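Local coordinates for protein-glutamate methylesterase/protein-glutamine glutaminase (Thermotoga maritima, PDB 3SFT) that probably removes methyl groups from methylglutamates of chemoreceptors and deamidates specific glutamines, this chain being its C-terminal catalytic domain, at residues K126-I131 with T152-D157; I9-S14 with F114-A119. All coordinates share one frame; numbering follows the deposited sequence.

Contact 1: K126-I131 with T152-D157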
ATOM      1  N   LYS A 126      -0.490 -10.338 -10.425  1.00 21.69           N
ATOM      2  CA  LYS A 126      -1.481  -9.265 -10.436  1.00 22.68           C
ATOM      3  C   LYS A 126      -1.310  -8.297  -9.253  1.00 22.18           C
ATOM      4  O   LYS A 126      -2.172  -7.452  -8.998  1.00 20.59           O
ATOM      5  CB  LYS A 126      -2.902  -9.851 -10.447  1.00 24.86           C
ATOM      6  CG  LYS A 126      -3.218 -10.720 -11.666  1.00 28.00           C
ATOM      7  CD  LYS A 126      -2.909  -9.986 -12.969  1.00 29.84           C
ATOM      8  CE  LYS A 126      -3.172 -10.867 -14.186  1.00 33.96           C
ATOM      9  NZ  LYS A 126      -4.625 -11.186 -14.354  1.00 34.98           N
ATOM     10  N   THR A 127      -0.197  -8.432  -8.533  1.00 21.47           N
ATOM     11  CA  THR A 127       0.093  -7.574  -7.386  1.00 20.57           C
ATOM     12  C   THR A 127       0.848  -6.329  -7.834  1.00 20.10           C
ATOM     13  O   THR A 127       1.781  -6.408  -8.632  1.00 19.83           O
ATOM     14  CB  THR A 127       0.969  -8.298  -6.331  1.00 20.82           C
ATOM     15  OG1 THR A 127       0.397  -9.572  -6.024  1.00 20.75           O
ATOM     16  CG2 THR A 127       1.067  -7.470  -5.043  1.00 19.44           C
ATOM     17  N   ILE A 128       0.420  -5.178  -7.333  1.00 18.95           N
ATOM     18  CA  ILE A 128       1.070  -3.913  -7.640  1.00 18.51           C
ATOM     19  C   ILE A 128       1.482  -3.284  -6.310  1.00 19.01           C
ATOM     20  O   ILE A 128       0.638  -3.078  -5.438  1.00 19.34           O
ATOM     21  CB  ILE A 128       0.121  -2.941  -8.383  1.00 17.04           C
ATOM     22  CG1 ILE A 128      -0.254  -3.499  -9.760  1.00 16.92           C
ATOM     23  CG2 ILE A 128       0.791  -1.578  -8.549  1.00 16.53           C
ATOM     24  CD1 ILE A 128      -1.244  -2.613 -10.540  1.00 16.05           C
ATOM     25  N   ALA A 129       2.780  -3.037  -6.138  1.00 18.75           N
ATOM     26  CA  ALA A 129       3.296  -2.426  -4.911  1.00 17.81           C
ATOM     27  C   ALA A 129       3.729  -0.991  -5.180  1.00 16.71           C
ATOM     28  O   ALA A 129       4.316  -0.698  -6.221  1.00 16.42           O
ATOM     29  CB  ALA A 129       4.476  -3.229  -4.361  1.00 17.21           C
ATOM     30  N   VAL A 130       3.422  -0.102  -4.242  1.00 16.04           N
ATOM     31  CA  VAL A 130       3.785   1.305  -4.355  1.00 15.11           C
ATOM     32  C   VAL A 130       4.483   1.712  -3.063  1.00 15.62           C
ATOM     33  O   VAL A 130       3.873   1.725  -2.000  1.00 16.77           O
ATOM     34  CB  VAL A 130       2.536   2.211  -4.565  1.00 16.70           C
ATOM     35  CG1 VAL A 130       2.971   3.652  -4.788  1.00 11.69           C
ATOM     36  CG2 VAL A 130       1.720   1.729  -5.753  1.00 15.49           C
ATOM     37  N   ILE A 131       5.770   2.024  -3.155  1.00 15.13           N
ATOM     38  CA  ILE A 131       6.530   2.413  -1.978  1.00 16.57           C
ATOM     39  C   ILE A 131       6.796   3.905  -2.024  1.00 15.62           C
ATOM     40  O   ILE A 131       7.547   4.400  -2.866  1.00 15.63           O
ATOM     41  CB  ILE A 131       7.848   1.618  -1.880  1.00 16.39           C
ATOM     42  CG1 ILE A 131       7.545   0.118  -1.936  1.00 16.61           C
ATOM     43  CG2 ILE A 131       8.597   1.971  -0.603  1.00 16.08           C
ATOM     44  CD1 ILE A 131       6.568  -0.354  -0.874  1.00 19.51           C
ATOM     45  N   THR A 152       4.275  -6.086 -10.047  1.00 16.28           N
ATOM     46  CA  THR A 152       4.843  -4.819 -10.490  1.00 16.77           C
ATOM     47  C   THR A 152       5.110  -3.888  -9.302  1.00 15.86           C
ATOM     48  O   THR A 152       4.302  -3.797  -8.378  1.00 15.44           O
ATOM     49  CB  THR A 152       3.878  -4.130 -11.489  1.00 18.61           C
ATOM     50  OG1 THR A 152       3.736  -4.954 -12.659  1.00 21.01           O
ATOM     51  CG2 THR A 152       4.398  -2.757 -11.897  1.00 19.36           C
ATOM     52  N   VAL A 153       6.222  -3.165  -9.357  1.00 15.68           N
ATOM     53  CA  VAL A 153       6.597  -2.264  -8.272  1.00 16.99           C
ATOM     54  C   VAL A 153       6.838  -0.818  -8.707  1.00 16.71           C
ATOM     55  O   VAL A 153       7.512  -0.551  -9.703  1.00 18.18           O
ATOM     56  CB  VAL A 153       7.855  -2.788  -7.542  1.00 15.95           C
ATOM     57  CG1 VAL A 153       8.312  -1.800  -6.478  1.00 15.76           C
ATOM     58  CG2 VAL A 153       7.575  -4.151  -6.933  1.00 15.44           C
ATOM     59  N   ILE A 154       6.272   0.109  -7.943  1.00 16.74           N
ATOM     60  CA  ILE A 154       6.426   1.531  -8.201  1.00 15.92           C
ATOM     61  C   ILE A 154       7.050   2.198  -6.977  1.00 16.85           C
ATOM     62  O   ILE A 154       6.587   2.012  -5.853  1.00 18.00           O
ATOM     63  CB  ILE A 154       5.067   2.206  -8.489  1.00 13.76           C
ATOM     64  CG1 ILE A 154       4.442   1.625  -9.757  1.00 13.05           C
ATOM     65  CG2 ILE A 154       5.251   3.703  -8.646  1.00 14.14           C
ATOM     66  CD1 ILE A 154       2.990   2.048  -9.973  1.00 13.24           C
ATOM     67  N   ALA A 155       8.129   2.938  -7.198  1.00 16.96           N
ATOM     68  CA  ALA A 155       8.804   3.653  -6.119  1.00 16.85           C
ATOM     69  C   ALA A 155       8.618   5.144  -6.352  1.00 16.60           C
ATOM     70  O   ALA A 155       8.671   5.606  -7.493  1.00 15.88           O
ATOM     71  CB  ALA A 155      10.278   3.311  -6.093  1.00 16.08           C
ATOM     72  N   GLU A 156       8.370   5.887  -5.279  1.00 16.29           N
ATOM     73  CA  GLU A 156       8.180   7.324  -5.392  1.00 16.89           C
ATOM     74  C   GLU A 156       9.507   8.034  -5.657  1.00 17.52           C
ATOM     75  O   GLU A 156      10.516   7.769  -4.996  1.00 15.72           O
ATOM     76  CB  GLU A 156       7.510   7.896  -4.137  1.00 16.58           C
ATOM     77  CG  GLU A 156       7.190   9.402  -4.249  1.00 17.41           C
ATOM     78  CD  GLU A 156       6.456   9.970  -3.036  1.00 18.43           C
ATOM     79  OE1 GLU A 156       6.230   9.236  -2.058  1.00 17.45           O
ATOM     80  OE2 GLU A 156       6.103  11.168  -3.057  1.00 19.97           O
ATOM     81  N   ASP A 157       9.500   8.901  -6.665  1.00 17.55           N
ATOM     82  CA  ASP A 157      10.668   9.679  -7.053  1.00 20.17           C
ATOM     83  C   ASP A 157      11.016  10.678  -5.946  1.00 20.54           C
ATOM     84  O   ASP A 157      10.130  11.200  -5.262  1.00 19.08           O
ATOM     85  CB  ASP A 157      10.371  10.420  -8.367  1.00 23.74           C
ATOM     86  CG  ASP A 157      11.581  11.145  -8.925  1.00 24.69           C
ATOM     87  OD1 ASP A 157      12.223  10.612  -9.854  1.00 28.13           O
ATOM     88  OD2 ASP A 157      11.890  12.250  -8.443  1.00 26.85           O
TER
HETATM   89  O   HOH W   1       0.973  -6.501 -11.218  1.00 24.16           O
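V153 carries its CG1 anti to the backbone N (chi1 176°), which sets CG2 beside that nitrogen and brings it to 4.1 Å from A129 CB. On the reverse side of the sheet, I154 has CG1 anti to its carbonyl carbon (chi1 -63°) and runs on nearly extended, so that CD1 reaches back to I128 CG2 at 4.5 Å. V130 CG2 comes alongside the root of the same isoleucine, 4.3 Å from I154 CB. These loose apolar touches flank a regular parallel ladder between strands 127-131 and 152-156, whose axes diverge by only 13°. The bonding zigzags from one strand to the other: T152 N gives to T127 O at 2.9 Å, and T152 O takes the N-H of A129. Next, I154 N gives to A129 O at 2.7 Å, and I154 O takes the N-H of I131. The last rung, E156 N to I131 O, measures 3.0 Å. T152 O, A129 O and I154 O each also receive a CA-H from the facing strand, I128 CA lying 3.3 Å from T152 O. At the start of the ladder a water donates to T127 O at 2.7 Å and reaches T152 OG1 only weakly, while T127 OG1 turns to K124 O. At the far end the extended E156 side chain leaves the ladder, and its carboxylate is held by S21 OG, T160 OG1 and T133 N. The two strands belong to one beta-alpha-beta unit. Its helix 140-148 sets V146 against A129 and V153, helix 166-172 packs on I131 and A155 across that same face, helix 185-192 lies against I128, T152 and I154, and strand 9-14 adjoins 127-131 along its other edge.

Contact 2: I9-S14 with F114-A119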
ATOM      1  N   ILE A   9      -4.477  -5.895  -7.261  1.00 23.78           N
ATOM      2  CA  ILE A   9      -4.507  -5.231  -5.966  1.00 20.97           C
ATOM      3  C   ILE A   9      -3.335  -4.258  -5.881  1.00 19.95           C
ATOM      4  O   ILE A   9      -2.272  -4.489  -6.462  1.00 19.45           O
ATOM      5  CB  ILE A   9      -4.429  -6.236  -4.786  1.00 20.78           C
ATOM      6  CG1 ILE A   9      -4.794  -5.529  -3.476  1.00 18.68           C
ATOM      7  CG2 ILE A   9      -3.036  -6.870  -4.701  1.00 18.20           C
ATOM      8  CD1 ILE A   9      -4.775  -6.434  -2.267  1.00 18.80           C
ATOM      9  N   VAL A  10      -3.560  -3.142  -5.207  1.00 18.17           N
ATOM     10  CA  VAL A  10      -2.525  -2.143  -5.029  1.00 18.28           C
ATOM     11  C   VAL A  10      -2.240  -2.027  -3.535  1.00 17.17           C
ATOM     12  O   VAL A  10      -3.143  -1.806  -2.735  1.00 19.34           O
ATOM     13  CB  VAL A  10      -2.958  -0.769  -5.587  1.00 17.69           C
ATOM     14  CG1 VAL A  10      -1.835   0.250  -5.403  1.00 16.96           C
ATOM     15  CG2 VAL A  10      -3.330  -0.892  -7.060  1.00 17.62           C
ATOM     16  N   VAL A  11      -0.991  -2.260  -3.160  1.00 15.99           N
ATOM     17  CA  VAL A  11      -0.582  -2.163  -1.772  1.00 15.60           C
ATOM     18  C   VAL A  11       0.439  -1.034  -1.711  1.00 16.33           C
ATOM     19  O   VAL A  11       1.463  -1.071  -2.397  1.00 15.72           O
ATOM     20  CB  VAL A  11       0.042  -3.482  -1.271  1.00 15.10           C
ATOM     21  CG1 VAL A  11       0.497  -3.334   0.173  1.00 15.16           C
ATOM     22  CG2 VAL A  11      -0.964  -4.623  -1.397  1.00 15.44           C
ATOM     23  N   ILE A  12       0.118  -0.015  -0.920  1.00 16.32           N
ATOM     24  CA  ILE A  12       0.963   1.160  -0.763  1.00 16.00           C
ATOM     25  C   ILE A  12       1.581   1.213   0.620  1.00 17.94           C
ATOM     26  O   ILE A  12       0.892   1.008   1.624  1.00 18.33           O
ATOM     27  CB  ILE A  12       0.145   2.461  -0.945  1.00 16.39           C
ATOM     28  CG1 ILE A  12      -0.636   2.421  -2.264  1.00 15.79           C
ATOM     29  CG2 ILE A  12       1.069   3.672  -0.881  1.00 17.27           C
ATOM     30  CD1 ILE A  12      -1.365   3.719  -2.603  1.00 14.19           C
ATOM     31  N   GLY A  13       2.878   1.500   0.659  1.00 16.72           N
ATOM     32  CA  GLY A  13       3.600   1.610   1.913  1.00 16.75           C
ATOM     33  C   GLY A  13       4.159   3.015   2.019  1.00 17.70           C
ATOM     34  O   GLY A  13       4.755   3.523   1.070  1.00 17.66           O
ATOM     35  N   SER A  14       3.978   3.643   3.174  1.00 16.84           N
ATOM     36  CA  SER A  14       4.446   5.007   3.377  1.00 16.70           C
ATOM     37  C   SER A  14       4.758   5.312   4.837  1.00 18.17           C
ATOM     38  O   SER A  14       4.259   4.648   5.747  1.00 18.42           O
ATOM     39  CB  SER A  14       3.387   5.988   2.874  1.00 15.07           C
ATOM     40  OG  SER A  14       2.117   5.692   3.442  1.00 10.63           O
ATOM     41  N   PHE A 114       4.777  -7.060   5.745  1.00 17.67           N
ATOM     42  CA  PHE A 114       3.842  -8.126   6.108  1.00 17.95           C
ATOM     43  C   PHE A 114       2.652  -8.174   5.146  1.00 17.86           C
ATOM     44  O   PHE A 114       2.279  -9.250   4.662  1.00 19.45           O
ATOM     45  CB  PHE A 114       3.344  -7.939   7.546  1.00 20.36           C
ATOM     46  CG  PHE A 114       2.517  -9.093   8.059  1.00 23.25           C
ATOM     47  CD1 PHE A 114       3.097 -10.077   8.857  1.00 24.51           C
ATOM     48  CD2 PHE A 114       1.162  -9.196   7.750  1.00 22.87           C
ATOM     49  CE1 PHE A 114       2.338 -11.146   9.338  1.00 24.36           C
ATOM     50  CE2 PHE A 114       0.398 -10.257   8.225  1.00 23.81           C
ATOM     51  CZ  PHE A 114       0.986 -11.233   9.020  1.00 24.67           C
ATOM     52  N   THR A 115       2.047  -7.017   4.878  1.00 16.13           N
ATOM     53  CA  THR A 115       0.899  -6.946   3.973  1.00 15.74           C
ATOM     54  C   THR A 115       1.260  -7.380   2.546  1.00 17.28           C
ATOM     55  O   THR A 115       0.493  -8.098   1.892  1.00 17.43           O
ATOM     56  CB  THR A 115       0.285  -5.528   3.955  1.00 15.02           C
ATOM     57  OG1 THR A 115      -0.161  -5.191   5.275  1.00 15.81           O
ATOM     58  CG2 THR A 115      -0.908  -5.458   3.006  1.00 12.89           C
ATOM     59  N   LEU A 116       2.423  -6.942   2.070  1.00 17.12           N
ATOM     60  CA  LEU A 116       2.888  -7.288   0.731  1.00 18.05           C
ATOM     61  C   LEU A 116       3.197  -8.772   0.609  1.00 20.56           C
ATOM     62  O   LEU A 116       2.949  -9.377  -0.430  1.00 20.51           O
ATOM     63  CB  LEU A 116       4.109  -6.451   0.358  1.00 17.29           C
ATOM     64  CG  LEU A 116       3.799  -5.002  -0.030  1.00 16.85           C
ATOM     65  CD1 LEU A 116       5.042  -4.137   0.046  1.00 16.72           C
ATOM     66  CD2 LEU A 116       3.230  -4.983  -1.426  1.00 15.96           C
ATOM     67  N   ASP A 117       3.740  -9.355   1.674  1.00 23.17           N
ATOM     68  CA  ASP A 117       4.054 -10.778   1.693  1.00 25.68           C
ATOM     69  C   ASP A 117       2.762 -11.553   1.444  1.00 25.69           C
ATOM     70  O   ASP A 117       2.706 -12.431   0.580  1.00 24.91           O
ATOM     71  CB  ASP A 117       4.648 -11.169   3.054  1.00 30.71           C
ATOM     72  CG  ASP A 117       4.875 -12.671   3.194  1.00 36.02           C
ATOM     73  OD1 ASP A 117       5.325 -13.311   2.218  1.00 40.70           O
ATOM     74  OD2 ASP A 117       4.610 -13.213   4.292  1.00 40.11           O
ATOM     75  N   LYS A 118       1.718 -11.202   2.192  1.00 23.49           N
ATOM     76  CA  LYS A 118       0.431 -11.855   2.046  1.00 22.48           C
ATOM     77  C   LYS A 118      -0.218 -11.566   0.698  1.00 22.54           C
ATOM     78  O   LYS A 118      -0.637 -12.495   0.013  1.00 22.06           O
ATOM     79  CB  LYS A 118      -0.506 -11.466   3.195  1.00 24.19           C
ATOM     80  CG  LYS A 118      -0.033 -11.948   4.556  1.00 24.98           C
ATOM     81  CD  LYS A 118       0.277 -13.442   4.517  1.00 28.02           C
ATOM     82  CE  LYS A 118       0.794 -13.943   5.856  1.00 31.20           C
ATOM     83  NZ  LYS A 118       2.020 -13.222   6.280  1.00 33.76           N
ATOM     84  N   ALA A 119      -0.256 -10.292   0.293  1.00 21.61           N
ATOM     85  CA  ALA A 119      -0.871  -9.910  -0.985  1.00 20.96           C
ATOM     86  C   ALA A 119      -0.222 -10.583  -2.189  1.00 21.69           C
ATOM     87  O   ALA A 119      -0.912 -11.106  -3.058  1.00 21.04           O
ATOM     88  CB  ALA A 119      -0.857  -8.397  -1.163  1.00 18.94           C
TER
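In this modified doubly wound alpha/beta domain, helix 112-123 lies on one face of the parallel sheet and meets strand 9-14 chiefly through V11; its segment 114-119 runs nearly antiparallel to the strand, the two axes approaching to 9.1 Å. L116 makes the closest approach. Its CA-CB bond does not aim at the strand, but with CG anti to the carbonyl carbon (chi1 -76°) the branch swings in and CD2 settles 3.5 Å from V11 CB. V11 and L116 lie flank to flank, pointing opposite ways, with V11 CG1 3.7 Å from L116 CG. That same CG1 of V11 also meets T115 CG2 at 3.8 Å, while V11 CG2 turns to A119 CB at an equal separation. One helical turn beyond T115, A119 CB further receives I9 CG2, at a looser 4.4 Å. T115 is divided by its torsion: the methyl stands anti to the backbone N and faces V11, while OG1 hydrogen-bonds to L86 O. The T115 side chain also touches V38 and V40 of strand 37-41. The closest approaches are all carbon to carbon, and all five residues are buried, so helix and strand are held by hydrophobic burial and the fit of aliphatic groups, a valine set among leucine, alanine and the threonine methyl, with the threonine hydroxyl satisfied elsewhere.

Strands 127-131 of contact 1 and 9-14 of contact 2 are neighbours in the sheet, probably hydrogen-bonded through V130 N to V11 O at 2.9 Å and G13 N to V130 O at 2.8 Å. Helix 112-123 leads into 127-131, and L116 packs on A129 as well as on V11, so it bridges both strands; the contact centres lie 9 Å apart. The side chains of I131 and L116 are each about 7 Å from that of D138, predicted to be catalytic; the H42 side chain lies about 9 Å from that of I131 and about 10 Å from that of L116. One contact is made within the sheet, the other on its face, both near the predicted active site.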